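Local coordinates for protein farnesyltransferase, putative (Trypanosoma cruzi, PDB 3WCA) that probably condenses two farnesyl diphosphate molecules into squalene, a magnesium-dependent reaction using NADPH or NADH that opens the sterol branch of isoprenoid synthesis, at residues Ser41-Met53 against Asp273-Val285. The protein carries 1 engineered substitution. Residues are numbered along the deposited sequence; the frame is centred on the assembly and turned at random.
Sequences SFAVVIMELDEEM and DPSVFAFSAIPQV. With FPS (S-[(2E,6E)-3,7,11-trimethyldodeca-2,6,10-trienyl] trihydrogen thiodiphosphate), chain E.
Phe-279 of helix 274-294 drives its ring into the turn leading out of helix 40-45, and most of the apolar contact gathers round it. With CG anti to the backbone N (chi1 166°), the ring reaches across to Leu-49, whose CD1 makes a CH-pi contact over one face, 3.7 Å from the ring centroid. At the ring's edge, in its plane, lie the backbone oxygen Val-45 O and Phe-42 CZ, the latter 3.8 Å from Phe-279 CZ. Planes of the two phenylalanine rings are inclined at 79°, and Phe-42 stacks on Tyr-61. Val-45 divides its branches, CG1 packing 3.9 Å from Pro-283 CG while CG2 meets Ile-282 CG2. Met-53 CE touches Val-276 CG2, under cover of Tyr-176 from helix 154-179.

Polar contacts collect at the N-terminal end of helix 274-294. Ser-275 OG donates a short bond of 2.5 Å to Asp-50 OD1, nearly in line with the carboxylate C-O bond. Asp-273 N-caps this helix, its OD1 accepting from Val-276 N at 3.1 Å and more weakly from Ser-275 N.

Ser-41 and Phe-42 line the pocket of the thiodiphosphate analogue, and Ser-280 OG of helix 274-294 lies 4.1 Å from C14 of its farnesyl tail. In this all-helical squalene synthase fold the contact is thus mainly apolar; the helix N-terminus, where its polar grip lies, may ease the like charges of Asp-50 and Asp-273.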
ATOM      1  N   SER A  41      -4.398 -11.178   0.538  1.00 53.40           N
ATOM      2  CA  SER A  41      -3.244 -10.693   1.288  1.00 50.41           C
ATOM      3  C   SER A  41      -3.640 -10.037   2.611  1.00 47.95           C
ATOM      4  O   SER A  41      -3.290 -10.518   3.690  1.00 47.48           O
ATOM      5  CB  SER A  41      -2.458  -9.690   0.439  1.00 52.51           C
ATOM      6  OG  SER A  41      -1.339  -9.184   1.151  1.00 53.48           O
ATOM      7  N   PHE A  42      -4.370  -8.933   2.512  1.00 43.37           N
ATOM      8  CA  PHE A  42      -4.828  -8.184   3.671  1.00 41.31           C
ATOM      9  C   PHE A  42      -5.701  -9.030   4.594  1.00 38.88           C
ATOM     10  O   PHE A  42      -5.608  -8.925   5.812  1.00 36.34           O
ATOM     11  CB  PHE A  42      -5.639  -6.982   3.203  1.00 43.25           C
ATOM     12  CG  PHE A  42      -5.821  -5.923   4.243  1.00 42.11           C
ATOM     13  CD1 PHE A  42      -4.753  -5.115   4.618  1.00 41.92           C
ATOM     14  CD2 PHE A  42      -7.066  -5.712   4.828  1.00 41.30           C
ATOM     15  CE1 PHE A  42      -4.918  -4.105   5.559  1.00 42.71           C
ATOM     16  CE2 PHE A  42      -7.245  -4.706   5.772  1.00 41.81           C
ATOM     17  CZ  PHE A  42      -6.171  -3.898   6.139  1.00 41.25           C
ATOM     18  N   ALA A  43      -6.550  -9.860   3.995  1.00 35.38           N
ATOM     19  CA  ALA A  43      -7.476 -10.712   4.736  1.00 36.89           C
ATOM     20  C   ALA A  43      -6.796 -11.707   5.672  1.00 37.62           C
ATOM     21  O   ALA A  43      -7.443 -12.283   6.536  1.00 39.96           O
ATOM     22  CB  ALA A  43      -8.416 -11.454   3.764  1.00 32.11           C
ATOM     23  N   VAL A  44      -5.499 -11.922   5.497  1.00 38.96           N
ATOM     24  CA  VAL A  44      -4.792 -12.834   6.371  1.00 37.99           C
ATOM     25  C   VAL A  44      -4.212 -12.007   7.500  1.00 37.00           C
ATOM     26  O   VAL A  44      -4.383 -12.320   8.677  1.00 37.68           O
ATOM     27  CB  VAL A  44      -3.630 -13.555   5.651  1.00 40.07           C
ATOM     28  CG1 VAL A  44      -2.859 -14.405   6.648  1.00 40.30           C
ATOM     29  CG2 VAL A  44      -4.164 -14.436   4.526  1.00 41.40           C
ATOM     30  N   VAL A  45      -3.529 -10.938   7.125  1.00 33.86           N
ATOM     31  CA  VAL A  45      -2.890 -10.072   8.096  1.00 32.95           C
ATOM     32  C   VAL A  45      -3.879  -9.440   9.060  1.00 31.56           C
ATOM     33  O   VAL A  45      -3.585  -9.290  10.243  1.00 30.00           O
ATOM     34  CB  VAL A  45      -2.106  -8.951   7.391  1.00 35.21           C
ATOM     35  CG1 VAL A  45      -1.311  -8.163   8.402  1.00 32.27           C
ATOM     36  CG2 VAL A  45      -1.187  -9.556   6.340  1.00 37.20           C
ATOM     37  N   ILE A  46      -5.050  -9.067   8.555  1.00 28.62           N
ATOM     38  CA  ILE A  46      -6.049  -8.438   9.389  1.00 29.56           C
ATOM     39  C   ILE A  46      -6.467  -9.340  10.557  1.00 30.63           C
ATOM     40  O   ILE A  46      -6.926  -8.853  11.585  1.00 32.09           O
ATOM     41  CB  ILE A  46      -7.293  -8.046   8.555  1.00 30.40           C
ATOM     42  CG1 ILE A  46      -8.111  -6.994   9.307  1.00 28.39           C
ATOM     43  CG2 ILE A  46      -8.146  -9.283   8.253  1.00 26.49           C
ATOM     44  CD1 ILE A  46      -9.409  -6.617   8.609  1.00 29.67           C
ATOM     45  N   MET A  47      -6.284 -10.647  10.412  1.00 30.64           N
ATOM     46  CA  MET A  47      -6.670 -11.576  11.467  1.00 33.09           C
ATOM     47  C   MET A  47      -5.811 -11.457  12.721  1.00 32.01           C
ATOM     48  O   MET A  47      -6.154 -12.007  13.763  1.00 34.42           O
ATOM     49  CB  MET A  47      -6.644 -13.014  10.938  1.00 35.17           C
ATOM     50  CG  MET A  47      -7.705 -13.289   9.873  1.00 37.89           C
ATOM     51  SD  MET A  47      -9.390 -12.848  10.433  1.00 43.55           S
ATOM     52  CE  MET A  47     -10.196 -12.488   8.855  1.00 43.69           C
ATOM     53  N   GLU A  48      -4.694 -10.747  12.609  1.00 32.20           N
ATOM     54  CA  GLU A  48      -3.784 -10.508  13.731  1.00 30.51           C
ATOM     55  C   GLU A  48      -4.448  -9.571  14.747  1.00 31.67           C
ATOM     56  O   GLU A  48      -4.108  -9.571  15.933  1.00 34.11           O
ATOM     57  CB  GLU A  48      -2.495  -9.832  13.247  1.00 30.86           C
ATOM     58  CG  GLU A  48      -1.558 -10.690  12.385  1.00 33.07           C
ATOM     59  CD  GLU A  48      -1.141 -11.982  13.074  1.00 33.97           C
ATOM     60  OE1 GLU A  48      -1.033 -11.994  14.318  1.00 34.94           O
ATOM     61  OE2 GLU A  48      -0.908 -12.984  12.367  1.00 37.66           O
ATOM     62  N   LEU A  49      -5.388  -8.765  14.268  1.00 30.46           N
ATOM     63  CA  LEU A  49      -6.089  -7.799  15.106  1.00 32.14           C
ATOM     64  C   LEU A  49      -7.199  -8.412  15.939  1.00 33.30           C
ATOM     65  O   LEU A  49      -7.846  -9.384  15.525  1.00 31.07           O
ATOM     66  CB  LEU A  49      -6.672  -6.675  14.240  1.00 29.03           C
ATOM     67  CG  LEU A  49      -5.634  -5.764  13.574  1.00 30.30           C
ATOM     68  CD1 LEU A  49      -6.327  -4.815  12.621  1.00 29.57           C
ATOM     69  CD2 LEU A  49      -4.877  -4.979  14.631  1.00 28.54           C
ATOM     70  N   ASP A  50      -7.407  -7.840  17.124  1.00 36.98           N
ATOM     71  CA  ASP A  50      -8.460  -8.305  18.019  1.00 43.04           C
ATOM     72  C   ASP A  50      -9.798  -7.945  17.375  1.00 44.86           C
ATOM     73  O   ASP A  50      -9.908  -6.945  16.664  1.00 43.28           O
ATOM     74  CB  ASP A  50      -8.344  -7.634  19.394  1.00 44.35           C
ATOM     75  CG  ASP A  50      -7.160  -8.138  20.195  1.00 46.87           C
ATOM     76  OD1 ASP A  50      -6.072  -8.292  19.614  1.00 49.33           O
ATOM     77  OD2 ASP A  50      -7.311  -8.369  21.414  1.00 52.77           O
ATOM     78  N   GLU A  51     -10.806  -8.765  17.638  1.00 46.83           N
ATOM     79  CA  GLU A  51     -12.138  -8.586  17.081  1.00 50.30           C
ATOM     80  C   GLU A  51     -12.672  -7.151  16.919  1.00 50.15           C
ATOM     81  O   GLU A  51     -13.091  -6.774  15.826  1.00 51.70           O
ATOM     82  CB  GLU A  51     -13.118  -9.444  17.890  1.00 53.53           C
ATOM     83  CG  GLU A  51     -14.589  -9.306  17.516  1.00 59.67           C
ATOM     84  CD  GLU A  51     -15.381 -10.563  17.840  1.00 60.26           C
ATOM     85  OE1 GLU A  51     -15.366 -11.500  17.013  1.00 62.19           O
ATOM     86  OE2 GLU A  51     -16.000 -10.622  18.922  1.00 62.27           O
ATOM     87  N   GLU A  52     -12.657  -6.345  17.974  1.00 50.27           N
ATOM     88  CA  GLU A  52     -13.193  -4.984  17.863  1.00 51.12           C
ATOM     89  C   GLU A  52     -12.465  -4.088  16.859  1.00 48.22           C
ATOM     90  O   GLU A  52     -13.086  -3.394  16.048  1.00 47.28           O
ATOM     91  CB  GLU A  52     -13.202  -4.296  19.228  1.00 54.33           C
ATOM     92  CG  GLU A  52     -13.825  -2.911  19.173  1.00 61.54           C
ATOM     93  CD  GLU A  52     -13.974  -2.272  20.539  1.00 66.42           C
ATOM     94  OE1 GLU A  52     -14.714  -2.838  21.380  1.00 67.49           O
ATOM     95  OE2 GLU A  52     -13.353  -1.206  20.768  1.00 67.47           O
ATOM     96  N   MET A  53     -11.144  -4.090  16.939  1.00 45.18           N
ATOM     97  CA  MET A  53     -10.308  -3.301  16.048  1.00 43.11           C
ATOM     98  C   MET A  53     -10.432  -3.892  14.652  1.00 40.88           C
ATOM     99  O   MET A  53     -10.493  -3.173  13.657  1.00 40.98           O
ATOM    100  CB  MET A  53      -8.848  -3.388  16.514  1.00 46.35           C
ATOM    101  CG  MET A  53      -7.826  -2.727  15.605  1.00 47.72           C
ATOM    102  SD  MET A  53      -7.820  -0.947  15.783  1.00 56.55           S
ATOM    103  CE  MET A  53      -6.499  -0.752  16.984  1.00 51.90           C
ATOM    104  N   ASP A 273       1.283  -2.250  21.502  1.00 35.02           N
ATOM    105  CA  ASP A 273       0.370  -3.381  21.518  1.00 32.77           C
ATOM    106  C   ASP A 273       0.797  -4.462  20.530  1.00 31.96           C
ATOM    107  O   ASP A 273       1.049  -4.178  19.361  1.00 33.59           O
ATOM    108  CB  ASP A 273      -1.050  -2.916  21.207  1.00 29.63           C
ATOM    109  CG  ASP A 273      -2.057  -4.043  21.318  1.00 34.30           C
ATOM    110  OD1 ASP A 273      -2.286  -4.760  20.314  1.00 34.75           O
ATOM    111  OD2 ASP A 273      -2.610  -4.226  22.426  1.00 35.14           O
ATOM    112  N   PRO A 274       0.886  -5.717  20.994  1.00 30.58           N
ATOM    113  CA  PRO A 274       1.292  -6.847  20.150  1.00 29.62           C
ATOM    114  C   PRO A 274       0.418  -7.163  18.944  1.00 28.82           C
ATOM    115  O   PRO A 274       0.934  -7.579  17.917  1.00 28.11           O
ATOM    116  CB  PRO A 274       1.396  -8.015  21.143  1.00 30.52           C
ATOM    117  CG  PRO A 274       0.516  -7.595  22.305  1.00 31.55           C
ATOM    118  CD  PRO A 274       0.794  -6.117  22.412  1.00 31.38           C
ATOM    119  N   SER A 275      -0.894  -6.988  19.058  1.00 29.40           N
ATOM    120  CA  SER A 275      -1.770  -7.244  17.917  1.00 29.97           C
ATOM    121  C   SER A 275      -1.542  -6.166  16.865  1.00 27.95           C
ATOM    122  O   SER A 275      -1.377  -6.468  15.684  1.00 27.01           O
ATOM    123  CB  SER A 275      -3.248  -7.227  18.329  1.00 31.06           C
ATOM    124  OG  SER A 275      -3.575  -8.360  19.113  1.00 35.88           O
ATOM    125  N   VAL A 276      -1.544  -4.911  17.311  1.00 27.40           N
ATOM    126  CA  VAL A 276      -1.344  -3.774  16.430  1.00 27.25           C
ATOM    127  C   VAL A 276       0.030  -3.899  15.795  1.00 28.71           C
ATOM    128  O   VAL A 276       0.191  -3.675  14.600  1.00 28.29           O
ATOM    129  CB  VAL A 276      -1.437  -2.424  17.201  1.00 29.18           C
ATOM    130  CG1 VAL A 276      -0.961  -1.266  16.301  1.00 28.34           C
ATOM    131  CG2 VAL A 276      -2.887  -2.172  17.663  1.00 21.60           C
ATOM    132  N   PHE A 277       1.019  -4.275  16.591  1.00 28.82           N
ATOM    133  CA  PHE A 277       2.356  -4.419  16.054  1.00 29.49           C
ATOM    134  C   PHE A 277       2.465  -5.476  14.949  1.00 31.39           C
ATOM    135  O   PHE A 277       3.007  -5.196  13.878  1.00 30.25           O
ATOM    136  CB  PHE A 277       3.356  -4.741  17.157  1.00 30.30           C
ATOM    137  CG  PHE A 277       4.748  -4.965  16.642  1.00 29.75           C
ATOM    138  CD1 PHE A 277       5.127  -6.211  16.139  1.00 26.21           C
ATOM    139  CD2 PHE A 277       5.652  -3.907  16.584  1.00 27.03           C
ATOM    140  CE1 PHE A 277       6.391  -6.404  15.577  1.00 27.10           C
ATOM    141  CE2 PHE A 277       6.918  -4.082  16.025  1.00 25.79           C
ATOM    142  CZ  PHE A 277       7.289  -5.338  15.518  1.00 26.52           C
ATOM    143  N   ALA A 278       1.958  -6.682  15.190  1.00 29.82           N
ATOM    144  CA  ALA A 278       2.061  -7.724  14.167  1.00 29.71           C
ATOM    145  C   ALA A 278       1.310  -7.339  12.889  1.00 27.63           C
ATOM    146  O   ALA A 278       1.809  -7.550  11.782  1.00 28.41           O
ATOM    147  CB  ALA A 278       1.547  -9.066  14.712  1.00 25.67           C
ATOM    148  N   PHE A 279       0.113  -6.777  13.045  1.00 25.95           N
ATOM    149  CA  PHE A 279      -0.699  -6.353  11.905  1.00 23.26           C
ATOM    150  C   PHE A 279       0.032  -5.286  11.079  1.00 25.55           C
ATOM    151  O   PHE A 279      -0.052  -5.282   9.851  1.00 23.71           O
ATOM    152  CB  PHE A 279      -2.042  -5.784  12.390  1.00 20.30           C
ATOM    153  CG  PHE A 279      -2.796  -5.037  11.331  1.00 20.61           C
ATOM    154  CD1 PHE A 279      -3.537  -5.716  10.363  1.00 21.61           C
ATOM    155  CD2 PHE A 279      -2.723  -3.645  11.266  1.00 20.65           C
ATOM    156  CE1 PHE A 279      -4.194  -5.016   9.339  1.00 19.88           C
ATOM    157  CE2 PHE A 279      -3.371  -2.939  10.253  1.00 18.62           C
ATOM    158  CZ  PHE A 279      -4.106  -3.621   9.287  1.00 18.28           C
ATOM    159  N   SER A 280       0.748  -4.395  11.766  1.00 24.88           N
ATOM    160  CA  SER A 280       1.495  -3.303  11.131  1.00 25.80           C
ATOM    161  C   SER A 280       2.853  -3.697  10.542  1.00 26.02           C
ATOM    162  O   SER A 280       3.265  -3.189   9.493  1.00 25.81           O
ATOM    163  CB  SER A 280       1.712  -2.169  12.144  1.00 22.47           C
ATOM    164  OG  SER A 280       0.471  -1.607  12.571  1.00 24.61           O
ATOM    165  N   ALA A 281       3.529  -4.620  11.215  1.00 24.79           N
ATOM    166  CA  ALA A 281       4.859  -5.070  10.821  1.00 25.16           C
ATOM    167  C   ALA A 281       4.939  -6.026   9.644  1.00 25.29           C
ATOM    168  O   ALA A 281       5.791  -5.868   8.775  1.00 28.34           O
ATOM    169  CB  ALA A 281       5.549  -5.705  12.016  1.00 21.64           C
ATOM    170  N   ILE A 282       4.063  -7.020   9.629  1.00 22.31           N
ATOM    171  CA  ILE A 282       4.085  -8.031   8.586  1.00 22.87           C
ATOM    172  C   ILE A 282       4.105  -7.499   7.161  1.00 23.33           C
ATOM    173  O   ILE A 282       4.931  -7.919   6.365  1.00 23.93           O
ATOM    174  CB  ILE A 282       2.927  -9.028   8.795  1.00 21.98           C
ATOM    175  CG1 ILE A 282       3.244  -9.882  10.035  1.00 20.44           C
ATOM    176  CG2 ILE A 282       2.703  -9.885   7.545  1.00 20.10           C
ATOM    177  CD1 ILE A 282       2.095 -10.778  10.498  1.00 20.77           C
ATOM    178  N   PRO A 283       3.202  -6.571   6.819  1.00 23.24           N
ATOM    179  CA  PRO A 283       3.222  -6.054   5.451  1.00 22.42           C
ATOM    180  C   PRO A 283       4.531  -5.312   5.150  1.00 23.68           C
ATOM    181  O   PRO A 283       5.045  -5.378   4.031  1.00 26.13           O
ATOM    182  CB  PRO A 283       2.002  -5.132   5.419  1.00 23.97           C
ATOM    183  CG  PRO A 283       1.058  -5.791   6.441  1.00 21.92           C
ATOM    184  CD  PRO A 283       2.039  -6.050   7.557  1.00 21.69           C
ATOM    185  N   GLN A 284       5.075  -4.615   6.144  1.00 22.13           N
ATOM    186  CA  GLN A 284       6.320  -3.895   5.942  1.00 23.42           C
ATOM    187  C   GLN A 284       7.468  -4.876   5.691  1.00 22.84           C
ATOM    188  O   GLN A 284       8.266  -4.680   4.779  1.00 22.83           O
ATOM    189  CB  GLN A 284       6.656  -3.010   7.153  1.00 21.57           C
ATOM    190  CG  GLN A 284       5.638  -1.896   7.459  1.00 22.71           C
ATOM    191  CD  GLN A 284       5.458  -0.924   6.311  1.00 22.06           C
ATOM    192  OE1 GLN A 284       6.412  -0.608   5.595  1.00 24.49           O
ATOM    193  NE2 GLN A 284       4.237  -0.437   6.131  1.00 19.12           N
ATOM    194  N   VAL A 285       7.561  -5.928   6.496  1.00 21.72           N
ATOM    195  CA  VAL A 285       8.633  -6.898   6.295  1.00 22.75           C
ATOM    196  C   VAL A 285       8.489  -7.577   4.919  1.00 24.55           C
ATOM    197  O   VAL A 285       9.481  -7.838   4.240  1.00 26.93           O
ATOM    198  CB  VAL A 285       8.640  -7.953   7.412  1.00 22.45           C
ATOM    199  CG1 VAL A 285       9.688  -9.017   7.120  1.00 23.90           C
ATOM    200  CG2 VAL A 285       8.927  -7.280   8.749  1.00 23.38           C
TER
HETATM  201  C1  FPS E 501      -3.024  -2.940  -2.208  1.00 89.25           C
HETATM  202  S1  FPS E 501      -4.477  -4.017  -1.776  1.00 95.67           S
HETATM  203  C2  FPS E 501      -2.906  -1.773  -1.181  1.00 83.44           C
HETATM  204  C3  FPS E 501      -1.783  -1.160  -0.635  1.00 77.80           C
HETATM  205  C4  FPS E 501      -0.355  -1.532  -0.967  1.00 78.08           C
HETATM  206  C5  FPS E 501      -2.022  -0.058   0.371  1.00 71.09           C
HETATM  207  C6  FPS E 501      -2.497  -0.469   1.800  1.00 61.80           C
HETATM  208  C7  FPS E 501      -1.770   0.431   2.776  1.00 51.52           C
HETATM  209  C8  FPS E 501      -1.601   0.229   4.092  1.00 45.16           C
HETATM  210  C10 FPS E 501      -0.824   1.321   4.852  1.00 40.53           C
HETATM  211  C9  FPS E 501      -2.135  -0.997   4.843  1.00 44.63           C
HETATM  212  C11 FPS E 501      -0.086   0.775   6.052  1.00 33.29           C
HETATM  213  C12 FPS E 501       0.215   1.907   6.999  1.00 28.65           C
HETATM  214  C13 FPS E 501       0.271   1.811   8.346  1.00 27.54           C
HETATM  215  C14 FPS E 501       0.027   0.508   9.120  1.00 28.51           C
HETATM  216  C15 FPS E 501       0.599   3.077   9.133  1.00 26.00           C
HETATM  217  PA  FPS E 501      -3.834  -5.727  -0.802  1.00 96.16           P
HETATM  218  O1A FPS E 501      -2.930  -5.339   0.402  1.00 95.67           O
HETATM  219  O2A FPS E 501      -5.063  -6.452  -0.316  1.00 94.91           O
HETATM  220  O3A FPS E 501      -3.193  -6.924  -1.784  1.00 98.30           O
HETATM  221  PB  FPS E 501      -2.023  -6.985  -3.006  1.00100.21           P
HETATM  222  O1B FPS E 501      -1.076  -8.207  -2.814  1.00 98.75           O
HETATM  223  O2B FPS E 501      -2.744  -7.183  -4.389  1.00 99.98           O
HETATM  224  O3B FPS E 501      -1.096  -5.701  -2.935  1.00100.45           O